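Local coordinates for protein potential RNA-dependent RNA polymerase (Human picobirnavirus, PDB 5I62) that catalyses RNA-templated synthesis of RNA from ribonucleoside triphosphates, and probably serves both transcription and replication of the double-stranded viral genome, at residues Y96-K101 / D266-P271; T260-F265 / L382-E387; R336-E341 / Q375-H380; N353-G358 / C396-R401. All coordinates share one frame; numbering follows the deposited sequence.

Contact 1 of 4, residues Y96-K101 / D266-P271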
# COMPACT_ATOMS: atom_id res chain seq x y z
N TYR A 96 13.38 5.38 12.76
CA TYR A 96 14.79 5.59 13.03
C TYR A 96 15.36 4.50 13.93
O TYR A 96 16.52 4.11 13.78
CB TYR A 96 15.00 6.96 13.69
CG TYR A 96 14.76 8.10 12.72
CD1 TYR A 96 13.49 8.62 12.54
CD2 TYR A 96 15.81 8.64 11.98
CE1 TYR A 96 13.26 9.66 11.63
CE2 TYR A 96 15.60 9.68 11.08
CZ TYR A 96 14.32 10.18 10.91
OH TYR A 96 14.11 11.20 10.01
N ASP A 97 14.56 4.01 14.87
CA ASP A 97 15.06 3.09 15.88
C ASP A 97 14.92 1.63 15.46
O ASP A 97 15.67 0.78 15.94
CB ASP A 97 14.33 3.35 17.19
CG ASP A 97 14.64 4.73 17.76
OD1 ASP A 97 15.72 5.29 17.44
OD2 ASP A 97 13.79 5.28 18.50
N SER A 98 13.99 1.30 14.57
CA SER A 98 13.73 -0.10 14.26
C SER A 98 14.76 -0.72 13.32
O SER A 98 14.73 -1.93 13.10
CB SER A 98 12.34 -0.28 13.66
OG SER A 98 11.33 0.19 14.54
N ILE A 99 15.65 0.08 12.71
CA ILE A 99 16.60 -0.49 11.75
C ILE A 99 17.88 -0.97 12.40
O ILE A 99 18.79 -1.42 11.69
CB ILE A 99 16.96 0.51 10.64
CG1 ILE A 99 17.57 1.77 11.26
CG2 ILE A 99 15.72 0.80 9.80
CD1 ILE A 99 18.15 2.72 10.27
N SER A 100 18.01 -0.87 13.72
CA SER A 100 19.24 -1.27 14.39
C SER A 100 19.07 -2.55 15.22
O SER A 100 19.91 -2.85 16.06
CB SER A 100 19.78 -0.11 15.22
OG SER A 100 18.90 0.20 16.28
N LYS A 101 17.98 -3.29 15.01
CA LYS A 101 17.85 -4.60 15.62
C LYS A 101 18.91 -5.55 15.06
O LYS A 101 19.48 -5.31 13.99
CB LYS A 101 16.45 -5.15 15.38
CG LYS A 101 15.39 -4.34 16.12
CD LYS A 101 13.96 -4.86 15.98
CE LYS A 101 13.02 -3.93 16.79
NZ LYS A 101 11.59 -4.35 16.83
N ASP A 266 8.01 -1.49 6.97
CA ASP A 266 8.75 -0.33 6.47
C ASP A 266 9.80 0.13 7.47
O ASP A 266 10.95 0.40 7.11
CB ASP A 266 7.78 0.83 6.17
CG ASP A 266 6.79 0.53 5.06
OD1 ASP A 266 6.84 -0.57 4.46
OD2 ASP A 266 5.94 1.40 4.77
N GLN A 267 9.39 0.24 8.73
CA GLN A 267 10.26 0.76 9.78
C GLN A 267 11.48 -0.13 9.99
O GLN A 267 12.55 0.36 10.35
CB GLN A 267 9.48 0.91 11.08
CG GLN A 267 8.34 1.95 11.08
CD GLN A 267 7.01 1.41 10.56
OE1 GLN A 267 6.98 0.51 9.72
NE2 GLN A 267 5.92 1.96 11.07
N HIS A 268 11.34 -1.43 9.77
CA HIS A 268 12.42 -2.38 10.01
C HIS A 268 13.24 -2.66 8.76
O HIS A 268 14.13 -3.52 8.80
CB HIS A 268 11.86 -3.71 10.54
CG HIS A 268 11.35 -3.65 11.94
ND1 HIS A 268 10.09 -3.19 12.26
CD2 HIS A 268 11.92 -4.02 13.11
CE1 HIS A 268 9.92 -3.26 13.57
NE2 HIS A 268 11.01 -3.76 14.11
N PHE A 269 12.95 -1.98 7.65
CA PHE A 269 13.63 -2.27 6.38
C PHE A 269 15.03 -1.65 6.46
O PHE A 269 15.29 -0.55 5.97
CB PHE A 269 12.82 -1.76 5.20
CG PHE A 269 13.09 -2.49 3.92
CD1 PHE A 269 12.52 -3.73 3.66
CD2 PHE A 269 13.93 -1.94 2.97
CE1 PHE A 269 12.78 -4.41 2.47
CE2 PHE A 269 14.22 -2.61 1.78
CZ PHE A 269 13.63 -3.84 1.53
N ASN A 270 15.94 -2.40 7.07
CA ASN A 270 17.21 -1.91 7.59
C ASN A 270 18.30 -1.98 6.51
O ASN A 270 18.05 -2.42 5.40
CB ASN A 270 17.55 -2.73 8.84
CG ASN A 270 17.62 -4.22 8.53
OD1 ASN A 270 18.21 -4.64 7.54
ND2 ASN A 270 17.00 -5.02 9.39
N PRO A 271 19.53 -1.55 6.82
CA PRO A 271 20.57 -1.53 5.79
C PRO A 271 20.92 -2.90 5.24
O PRO A 271 21.43 -2.98 4.12
CB PRO A 271 21.77 -0.89 6.50
CG PRO A 271 21.13 0.03 7.53
CD PRO A 271 19.94 -0.77 8.02
O HOH W 1 16.02 -3.94 11.94

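Contact 2 of 4, residues T260-F265 / L382-E387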
# COMPACT_ATOMS: atom_id res chain seq x y z
N THR A 260 1.83 -14.80 5.81
CA THR A 260 2.72 -14.15 6.75
C THR A 260 2.20 -12.77 7.10
O THR A 260 1.35 -12.20 6.43
CB THR A 260 4.14 -14.05 6.17
OG1 THR A 260 4.07 -13.53 4.84
CG2 THR A 260 4.78 -15.44 6.12
N ASP A 261 2.76 -12.21 8.17
CA ASP A 261 2.43 -10.84 8.50
C ASP A 261 3.61 -10.20 9.22
O ASP A 261 4.18 -10.81 10.13
CB ASP A 261 1.19 -10.82 9.37
CG ASP A 261 0.80 -9.42 9.78
OD1 ASP A 261 -0.04 -8.79 9.15
OD2 ASP A 261 1.43 -8.87 10.68
N PHE A 262 3.97 -8.97 8.82
CA PHE A 262 5.04 -8.19 9.43
C PHE A 262 4.47 -7.07 10.30
O PHE A 262 3.44 -6.46 9.97
CB PHE A 262 5.95 -7.58 8.37
CG PHE A 262 6.80 -8.56 7.67
CD1 PHE A 262 7.96 -9.06 8.25
CD2 PHE A 262 6.46 -8.98 6.40
CE1 PHE A 262 8.76 -9.96 7.57
CE2 PHE A 262 7.23 -9.86 5.72
CZ PHE A 262 8.40 -10.37 6.30
N SER A 263 5.10 -6.85 11.45
CA SER A 263 4.83 -5.67 12.26
C SER A 263 5.80 -4.58 11.81
O SER A 263 7.02 -4.75 11.92
CB SER A 263 4.99 -5.94 13.75
OG SER A 263 4.02 -6.88 14.19
N LYS A 264 5.26 -3.47 11.29
CA LYS A 264 6.07 -2.30 10.99
C LYS A 264 7.20 -2.64 10.02
O LYS A 264 8.37 -2.39 10.28
CB LYS A 264 6.62 -1.70 12.29
CG LYS A 264 5.53 -1.11 13.19
CD LYS A 264 6.15 -0.58 14.48
CE LYS A 264 5.31 0.49 15.13
NZ LYS A 264 3.90 0.07 15.27
N PHE A 265 6.82 -3.26 8.90
CA PHE A 265 7.81 -3.72 7.93
C PHE A 265 8.66 -2.57 7.41
O PHE A 265 9.89 -2.67 7.40
CB PHE A 265 7.10 -4.42 6.77
CG PHE A 265 8.02 -5.13 5.81
CD1 PHE A 265 9.03 -5.95 6.27
CD2 PHE A 265 7.86 -4.97 4.45
CE1 PHE A 265 9.88 -6.61 5.37
CE2 PHE A 265 8.69 -5.64 3.55
CZ PHE A 265 9.70 -6.45 4.02
N LEU A 382 13.78 -8.25 11.28
CA LEU A 382 12.38 -7.99 10.99
C LEU A 382 11.51 -8.48 12.14
O LEU A 382 11.85 -9.44 12.84
CB LEU A 382 11.96 -8.65 9.68
CG LEU A 382 12.89 -8.22 8.54
CD1 LEU A 382 12.67 -9.10 7.31
CD2 LEU A 382 12.64 -6.70 8.22
N ASP A 383 10.38 -7.82 12.34
CA ASP A 383 9.49 -8.08 13.46
C ASP A 383 8.24 -8.77 12.96
O ASP A 383 7.63 -8.33 11.98
CB ASP A 383 9.14 -6.78 14.18
CG ASP A 383 8.58 -7.02 15.57
OD1 ASP A 383 9.02 -7.98 16.24
OD2 ASP A 383 7.70 -6.24 16.00
N MET A 384 7.87 -9.87 13.62
CA MET A 384 6.70 -10.66 13.30
C MET A 384 6.15 -11.22 14.61
O MET A 384 6.91 -11.62 15.50
CB MET A 384 7.02 -11.82 12.33
CG MET A 384 7.80 -11.44 11.07
SD MET A 384 8.28 -12.87 10.08
CE MET A 384 6.74 -13.35 9.31
N ASN A 385 4.84 -11.24 14.73
CA ASN A 385 4.12 -11.77 15.88
C ASN A 385 3.55 -13.11 15.40
O ASN A 385 2.71 -13.15 14.50
CB ASN A 385 3.07 -10.73 16.32
CG ASN A 385 2.05 -11.22 17.32
OD1 ASN A 385 2.10 -12.33 17.84
ND2 ASN A 385 1.06 -10.36 17.57
N LEU A 386 4.08 -14.20 15.95
CA LEU A 386 3.65 -15.53 15.51
C LEU A 386 2.13 -15.65 15.50
O LEU A 386 1.55 -16.35 14.65
CB LEU A 386 4.27 -16.59 16.41
CG LEU A 386 3.97 -18.03 15.99
CD1 LEU A 386 4.24 -18.24 14.51
CD2 LEU A 386 4.75 -19.01 16.83
N GLU A 387 1.46 -14.93 16.41
CA GLU A 387 0.02 -15.04 16.56
C GLU A 387 -0.72 -14.53 15.34
O GLU A 387 -1.87 -14.90 15.11
CB GLU A 387 -0.42 -14.26 17.80
CG GLU A 387 -1.59 -14.88 18.52
CD GLU A 387 -1.19 -16.05 19.40
OE1 GLU A 387 -0.09 -16.62 19.20
OE2 GLU A 387 -1.97 -16.40 20.31
O HOH W 2 8.90 -6.12 10.52
O HOH W 3 5.37 -7.82 16.98

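Contact 3 of 4, residues R336-E341 / Q375-H380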
# COMPACT_ATOMS: atom_id res chain seq x y z
N ARG A 336 10.66 -11.41 -1.74
CA ARG A 336 10.77 -12.64 -2.52
C ARG A 336 12.05 -13.40 -2.16
O ARG A 336 12.02 -14.63 -2.05
CB ARG A 336 10.71 -12.32 -4.02
CG ARG A 336 10.76 -13.59 -4.92
CD ARG A 336 9.61 -14.55 -4.62
NE ARG A 336 9.28 -15.39 -5.77
CZ ARG A 336 8.16 -16.09 -5.90
NH1 ARG A 336 7.26 -16.07 -4.93
NH2 ARG A 336 7.95 -16.80 -7.00
N VAL A 337 13.15 -12.68 -1.92
CA VAL A 337 14.38 -13.32 -1.42
C VAL A 337 14.12 -14.03 -0.09
O VAL A 337 14.59 -15.15 0.14
CB VAL A 337 15.51 -12.30 -1.29
CG1 VAL A 337 16.77 -12.96 -0.71
CG2 VAL A 337 15.82 -11.68 -2.66
N LEU A 338 13.40 -13.37 0.82
CA LEU A 338 13.06 -13.97 2.11
C LEU A 338 12.34 -15.31 1.92
O LEU A 338 12.61 -16.28 2.63
CB LEU A 338 12.20 -13.01 2.93
CG LEU A 338 12.84 -11.77 3.55
CD1 LEU A 338 11.76 -10.90 4.20
CD2 LEU A 338 13.90 -12.17 4.59
N GLN A 339 11.40 -15.36 0.98
CA GLN A 339 10.65 -16.59 0.74
C GLN A 339 11.57 -17.68 0.22
O GLN A 339 11.50 -18.83 0.68
CB GLN A 339 9.50 -16.32 -0.25
CG GLN A 339 8.45 -15.31 0.29
CD GLN A 339 7.22 -15.22 -0.61
OE1 GLN A 339 7.31 -15.35 -1.82
NE2 GLN A 339 6.05 -15.07 0.01
N HIS A 340 12.43 -17.36 -0.74
CA HIS A 340 13.38 -18.34 -1.24
C HIS A 340 14.29 -18.83 -0.12
O HIS A 340 14.57 -20.04 -0.01
CB HIS A 340 14.23 -17.75 -2.36
CG HIS A 340 13.55 -17.74 -3.69
ND1 HIS A 340 13.18 -18.90 -4.34
CD2 HIS A 340 13.15 -16.71 -4.48
CE1 HIS A 340 12.59 -18.58 -5.48
NE2 HIS A 340 12.56 -17.26 -5.59
N GLU A 341 14.75 -17.91 0.73
CA GLU A 341 15.70 -18.26 1.78
C GLU A 341 15.07 -19.20 2.80
O GLU A 341 15.73 -20.12 3.29
CB GLU A 341 16.22 -17.00 2.47
CG GLU A 341 17.23 -17.29 3.57
CD GLU A 341 17.55 -16.04 4.38
OE1 GLU A 341 16.61 -15.47 4.99
OE2 GLU A 341 18.73 -15.63 4.38
N GLN A 375 11.17 -17.60 12.00
CA GLN A 375 12.57 -17.63 12.39
C GLN A 375 13.48 -17.23 11.24
O GLN A 375 14.47 -16.50 11.43
CB GLN A 375 12.96 -19.03 12.90
CG GLN A 375 12.61 -19.30 14.36
CD GLN A 375 12.77 -20.77 14.73
OE1 GLN A 375 13.65 -21.47 14.21
NE2 GLN A 375 11.91 -21.25 15.64
N SER A 376 13.18 -17.72 10.03
CA SER A 376 14.04 -17.44 8.89
C SER A 376 13.99 -15.97 8.49
O SER A 376 15.00 -15.40 8.09
CB SER A 376 13.66 -18.32 7.70
OG SER A 376 14.54 -18.12 6.60
N TYR A 377 12.80 -15.35 8.58
CA TYR A 377 12.66 -13.94 8.23
C TYR A 377 13.23 -13.03 9.33
O TYR A 377 13.95 -12.07 9.04
CB TYR A 377 11.19 -13.59 8.04
CG TYR A 377 10.45 -14.12 6.83
CD1 TYR A 377 11.00 -15.10 5.99
CD2 TYR A 377 9.19 -13.65 6.53
CE1 TYR A 377 10.28 -15.58 4.90
CE2 TYR A 377 8.48 -14.11 5.45
CZ TYR A 377 9.02 -15.07 4.63
OH TYR A 377 8.28 -15.51 3.56
N SER A 378 12.87 -13.30 10.59
CA SER A 378 13.11 -12.35 11.68
C SER A 378 14.59 -12.14 11.96
O SER A 378 14.98 -11.08 12.45
CB SER A 378 12.40 -12.82 12.94
OG SER A 378 11.00 -12.78 12.76
N ARG A 379 15.42 -13.14 11.67
CA ARG A 379 16.85 -13.01 11.93
C ARG A 379 17.49 -11.86 11.15
O ARG A 379 18.60 -11.44 11.49
CB ARG A 379 17.56 -14.32 11.58
CG ARG A 379 17.44 -14.67 10.12
CD ARG A 379 18.08 -16.02 9.83
NE ARG A 379 17.52 -16.66 8.64
CZ ARG A 379 18.01 -17.77 8.10
NH1 ARG A 379 19.08 -18.34 8.65
NH2 ARG A 379 17.44 -18.32 7.02
N HIS A 380 16.82 -11.35 10.13
CA HIS A 380 17.33 -10.20 9.40
C HIS A 380 16.90 -8.88 10.03
O HIS A 380 16.99 -7.83 9.38
CB HIS A 380 16.87 -10.28 7.95
CG HIS A 380 17.27 -11.55 7.28
ND1 HIS A 380 18.59 -11.89 7.08
CD2 HIS A 380 16.54 -12.60 6.83
CE1 HIS A 380 18.65 -13.08 6.50
NE2 HIS A 380 17.42 -13.53 6.33
O HOH W 4 14.00 -16.02 5.08
O HOH W 5 5.99 -14.33 2.99

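Contact 4 of 4, residues N353-G358 / C396-R401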
# COMPACT_ATOMS: atom_id res chain seq x y z
N ASN A 353 4.67 -20.46 -7.22
CA ASN A 353 3.35 -19.84 -7.17
C ASN A 353 3.06 -19.14 -5.84
O ASN A 353 1.98 -18.56 -5.69
CB ASN A 353 2.28 -20.87 -7.49
CG ASN A 353 2.50 -21.52 -8.85
OD1 ASN A 353 2.43 -20.84 -9.87
ND2 ASN A 353 2.77 -22.82 -8.86
N SER A 354 3.98 -19.23 -4.87
CA SER A 354 3.94 -18.33 -3.73
C SER A 354 3.97 -16.88 -4.23
O SER A 354 4.44 -16.59 -5.32
CB SER A 354 5.12 -18.59 -2.78
OG SER A 354 5.15 -19.96 -2.38
N GLN A 355 3.45 -15.96 -3.40
CA GLN A 355 3.32 -14.57 -3.81
C GLN A 355 3.70 -13.65 -2.66
O GLN A 355 3.56 -14.01 -1.49
CB GLN A 355 1.87 -14.23 -4.23
CG GLN A 355 1.34 -14.98 -5.40
CD GLN A 355 -0.05 -14.50 -5.78
OE1 GLN A 355 -1.02 -15.24 -5.66
NE2 GLN A 355 -0.14 -13.25 -6.21
N CYS A 356 4.14 -12.44 -3.01
CA CYS A 356 4.33 -11.40 -2.00
C CYS A 356 4.14 -10.03 -2.63
O CYS A 356 4.33 -9.83 -3.83
CB CYS A 356 5.70 -11.48 -1.32
SG CYS A 356 7.11 -11.54 -2.44
N LEU A 357 3.78 -9.07 -1.78
CA LEU A 357 3.60 -7.70 -2.21
C LEU A 357 3.84 -6.83 -0.99
O LEU A 357 3.10 -6.95 -0.01
CB LEU A 357 2.20 -7.46 -2.77
CG LEU A 357 1.93 -5.98 -3.08
CD1 LEU A 357 2.64 -5.58 -4.36
CD2 LEU A 357 0.44 -5.69 -3.16
N GLY A 358 4.88 -6.02 -1.02
CA GLY A 358 5.21 -5.22 0.15
C GLY A 358 5.40 -6.12 1.36
O GLY A 358 6.18 -7.08 1.31
N CYS A 396 -6.53 -19.59 2.47
CA CYS A 396 -5.51 -18.60 2.78
C CYS A 396 -6.14 -17.21 2.72
O CYS A 396 -7.23 -17.03 2.19
CB CYS A 396 -4.31 -18.70 1.82
SG CYS A 396 -4.73 -18.36 0.09
N THR A 397 -5.43 -16.25 3.29
CA THR A 397 -5.80 -14.85 3.16
C THR A 397 -4.59 -14.12 2.61
O THR A 397 -3.46 -14.38 3.03
CB THR A 397 -6.25 -14.25 4.49
OG1 THR A 397 -5.20 -14.41 5.46
CG2 THR A 397 -7.50 -14.94 5.01
N TYR A 398 -4.83 -13.24 1.66
CA TYR A 398 -3.77 -12.49 0.99
C TYR A 398 -4.40 -11.21 0.50
O TYR A 398 -5.45 -11.26 -0.14
CB TYR A 398 -3.17 -13.30 -0.17
CG TYR A 398 -2.05 -12.62 -0.91
CD1 TYR A 398 -0.95 -12.11 -0.23
CD2 TYR A 398 -2.10 -12.46 -2.29
CE1 TYR A 398 0.08 -11.49 -0.92
CE2 TYR A 398 -1.07 -11.84 -2.99
CZ TYR A 398 0.02 -11.35 -2.29
OH TYR A 398 1.06 -10.73 -2.97
N LEU A 399 -3.79 -10.07 0.85
CA LEU A 399 -4.28 -8.73 0.48
C LEU A 399 -5.71 -8.52 0.97
O LEU A 399 -6.53 -7.92 0.28
CB LEU A 399 -4.18 -8.50 -1.03
CG LEU A 399 -2.79 -8.70 -1.63
CD1 LEU A 399 -2.80 -8.40 -3.13
CD2 LEU A 399 -1.73 -7.85 -0.91
N ARG A 400 -6.00 -9.04 2.17
CA ARG A 400 -7.32 -8.95 2.80
C ARG A 400 -8.42 -9.60 1.97
O ARG A 400 -9.60 -9.22 2.07
CB ARG A 400 -7.67 -7.51 3.15
CG ARG A 400 -6.80 -6.94 4.28
CD ARG A 400 -7.27 -5.54 4.67
NE ARG A 400 -6.17 -4.67 5.10
CZ ARG A 400 -5.54 -4.78 6.27
NH1 ARG A 400 -5.88 -5.72 7.14
NH2 ARG A 400 -4.55 -3.93 6.56
N ARG A 401 -8.07 -10.61 1.16
CA ARG A 401 -9.06 -11.45 0.49
C ARG A 401 -8.88 -12.90 0.92
O ARG A 401 -7.75 -13.38 1.05
CB ARG A 401 -8.92 -11.39 -1.03
CG ARG A 401 -9.66 -10.26 -1.71
CD ARG A 401 -8.77 -9.08 -1.76
NE ARG A 401 -9.32 -7.98 -2.56
CZ ARG A 401 -8.87 -6.74 -2.46
NH1 ARG A 401 -7.90 -6.49 -1.58
NH2 ARG A 401 -9.38 -5.77 -3.20

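Contact 1 of 4, residues Y96-K101 / D266-P271
Ser98, Ile99 and Lys101, where the chain leaves helix 89-97, pack against the end of polymerase motif A, whose Asp-x4-Asp pattern is probably Asp261 to Asp266, and the loop after it, which leads into helix 271-284. His268 is the flat group at the centre. Ser98 CB sits over one face of its imidazole in a CH-pi contact, 3.7 Å from the ring centroid and only 5° off the ring normal. Lys101 approaches the same ring at its edge: its chain, extended beyond CG, carries CD to 3.6 Å from His268 CD2 and ends in a hydrogen bond from Lys101 NZ to His268 NE2 of 2.8 Å. NZ lies within 1° of the imidazole plane. His268 ND1 is bonded to the carbonyl of Lys264, so both ring nitrogens are used and the rotation of the ring is fixed.

Ile99 packs along the loop backbone: its CG2 lies 3.2 Å from Gln267 O, its carbonyl O 3.4 Å from Asn270 CB, and its CB 3.8 Å from the same Asn270 CB. One water joins the two segments, donating to Ser98 O (2.7 Å) and accepting from Asn270 ND2 (2.9 Å). Asn270, with its CG between backbone N and carbonyl carbon (chi1 57°), caps helix 271-284 through OD1 and the amide of Cys273, and its ND2 also reaches His380 O. Phe269, the centre of an inverse gamma turn, has CB turned away from the 96-101 segment, and its side chain touches Glu331 and Val334 of helix 327-345, so the loop lies between that helix and the end of helix 89-97.

Contact 2 of 4, residues T260-F265 / L382-E387
Met384 and Phe262 each carry CG opposite the carbonyl carbon (chi1 -50° and -71°); with the two backbones adjacent here, these torsions let the side chains lie side by side, pointing the same way. Met384 CG comes to 3.7 Å from Phe262 CD1, and its sulfur forms an oblique Met-aromatic contact, with SD 4.7 Å from the ring centroid. A bend at chi3 then turns the methyl CE back to 3.7 Å from Asp261 O, near the side chain of Thr260. Leu382 divides its two methyls between the aromatic rings: CD1 lies 4.0 Å from Phe262 CE1, and CD2 reaches Phe265. The two phenylalanines also pack on each other, Phe265 CD1 standing above the rim of the Phe262 ring.

The backbones meet through one direct bond, from Ser263 N to Asp383 O at 3.0 Å with an N-H...O angle of 155°. A water continues the pairing, donating a hydrogen bond to Ser263 O (2.7 Å) and accepting one from Asp383 N (2.9 Å). A second water, 3.0 Å from Asp383 OD2, donates to it and also bonds Ser263 OG.

Backbone and side-chain bonds thus tie what is, by sequence, motif A to the loop after helix 370-378. The rings and Leu382 pack on helix 327-345, while Met384 packs on Met374 and Tyr377 of helix 370-378. This division implies an apolar side against the helices, held by packing, and a partly exposed rim where water completes the pairing.

Contact 3 of 4, residues R336-E341 / Q375-H380
Glu341 OE1 is held by three groups. His380 NE2 donates to it along a nearly straight line (164°); the modelled length, 2.5 Å between NE2 and OE1, is very short, and its exact value is doubtful. A water donates to OE1 as well, at 2.7 Å, and Arg379 NH2 forms a salt bridge with it at 3.6 Å. Carboxylate and imidazole are nearly coplanar, 13° apart, whereas the guanidinium receives the carboxylate over one face. The other oxygen, OE2, accepts from the amide of Asp107, and His380 ND1 bonds Val104 O. Donation from both ring nitrogens is consistent with a protonated imidazole beside a charged glutamate.

Ser376 positions the arginine. Arg379 grips it side-on, NE to Ser376 O and NH2 to Ser376 OG, each bond 2.9 Å long. The same hydroxyl donates to the water on Glu341, and that water also donates to Leu338 O, so the charged cluster is tied to the helix backbone.

Tyr377 makes the other half of the contact. Leu338 CB lies over one face of its ring, 4.0 Å from the centroid and 23° off the normal, while Gln339 CG packs 3.3 Å from Tyr377 OH. A water links this hydroxyl (2.6 Å) with Gln339 NE2, which also bonds Gln355 O.

Helix 327-345, which by sequence begins within motif B after its glycine-rich loop, meets helix 370-378, by its place after motif C probably that of motif D. Both reach Leu363 of strand 360-363; such a pair of helices backing an antiparallel sheet is typical of the polymerase palm.

Contact 4 of 4, residues N353-G358 / C396-R401
Tyr398 packs across from Gln355, Cys356 and Leu357 in a buried side-chain contact between two different sheets of the palm. Strand 355-357 leads into Gly358-Asp359-Asp360, the GDD signature of polymerase motif C, and Tyr398 ends the first strand of the hairpin 395-404, whose place in the sequence is that of motif E. The axes of segments 355-357 and 396-398 approach to 10.0 Å, 32° apart in direction, too far for backbone pairing, so side chains bridge the gap.

Tyr398 has CG anti to the backbone N (chi1 -180°), which extends the ring away from that nitrogen, so that OH reaches the strand leading into motif C. Its OH ends 3.2 Å from Cys356 C and 3.5 Å from Leu357 CB. Although Leu357 N is close to this oxygen, at 3.4 Å, the angle is too poor for a hydrogen bond. Gln355 comes in at about a right angle, its CB 3.9 Å from Tyr398 CZ. Beside it, Leu357 CD2 meets Leu399 CD2 at 3.8 Å.

Leu399 also braces the tyrosine from within its own segment: its CG stands 3.7 Å above the ring plane, over the centre. A type I' turn from Tyr398 to Arg401 places it there, closed by Arg401 N to Tyr398 O. Arg401 NH1 reinforces the turn by donating to Leu399 O (2.7 Å), nearly in line with the C=O bond.

Tyr398 also touches Val240, Val362 and Asp360, and Leu399 touches Asp360. Van der Waals packing joins the two sheets here, while the hydrogen bonds of the turn stay within 396-401.

Contacts 2, 3 and 4 lie within the palm, and contact 1 joins the N-terminal part of the chain to it. Contacts 1, 3 and 4 are buried, though contact 1 ends in an exposed lysine, while contact 2 is partly buried. Contact 3 joins two helices, contact 4 two sheets, and contacts 1 and 2 hold the motif A chain and the loop after it. Charge is concentrated in contact 3; waters bridge contacts 1, 2 and 3, and none is found in contact 4, the most apolar. Neighbouring contacts touch: Tyr377 of contact 3 packs on Phe262 of contact 2, His268 of contact 1 on Leu382 and Asp383 of contact 2, and Arg336 NH1 in 336-341 reaches Ser354 O of contact 4.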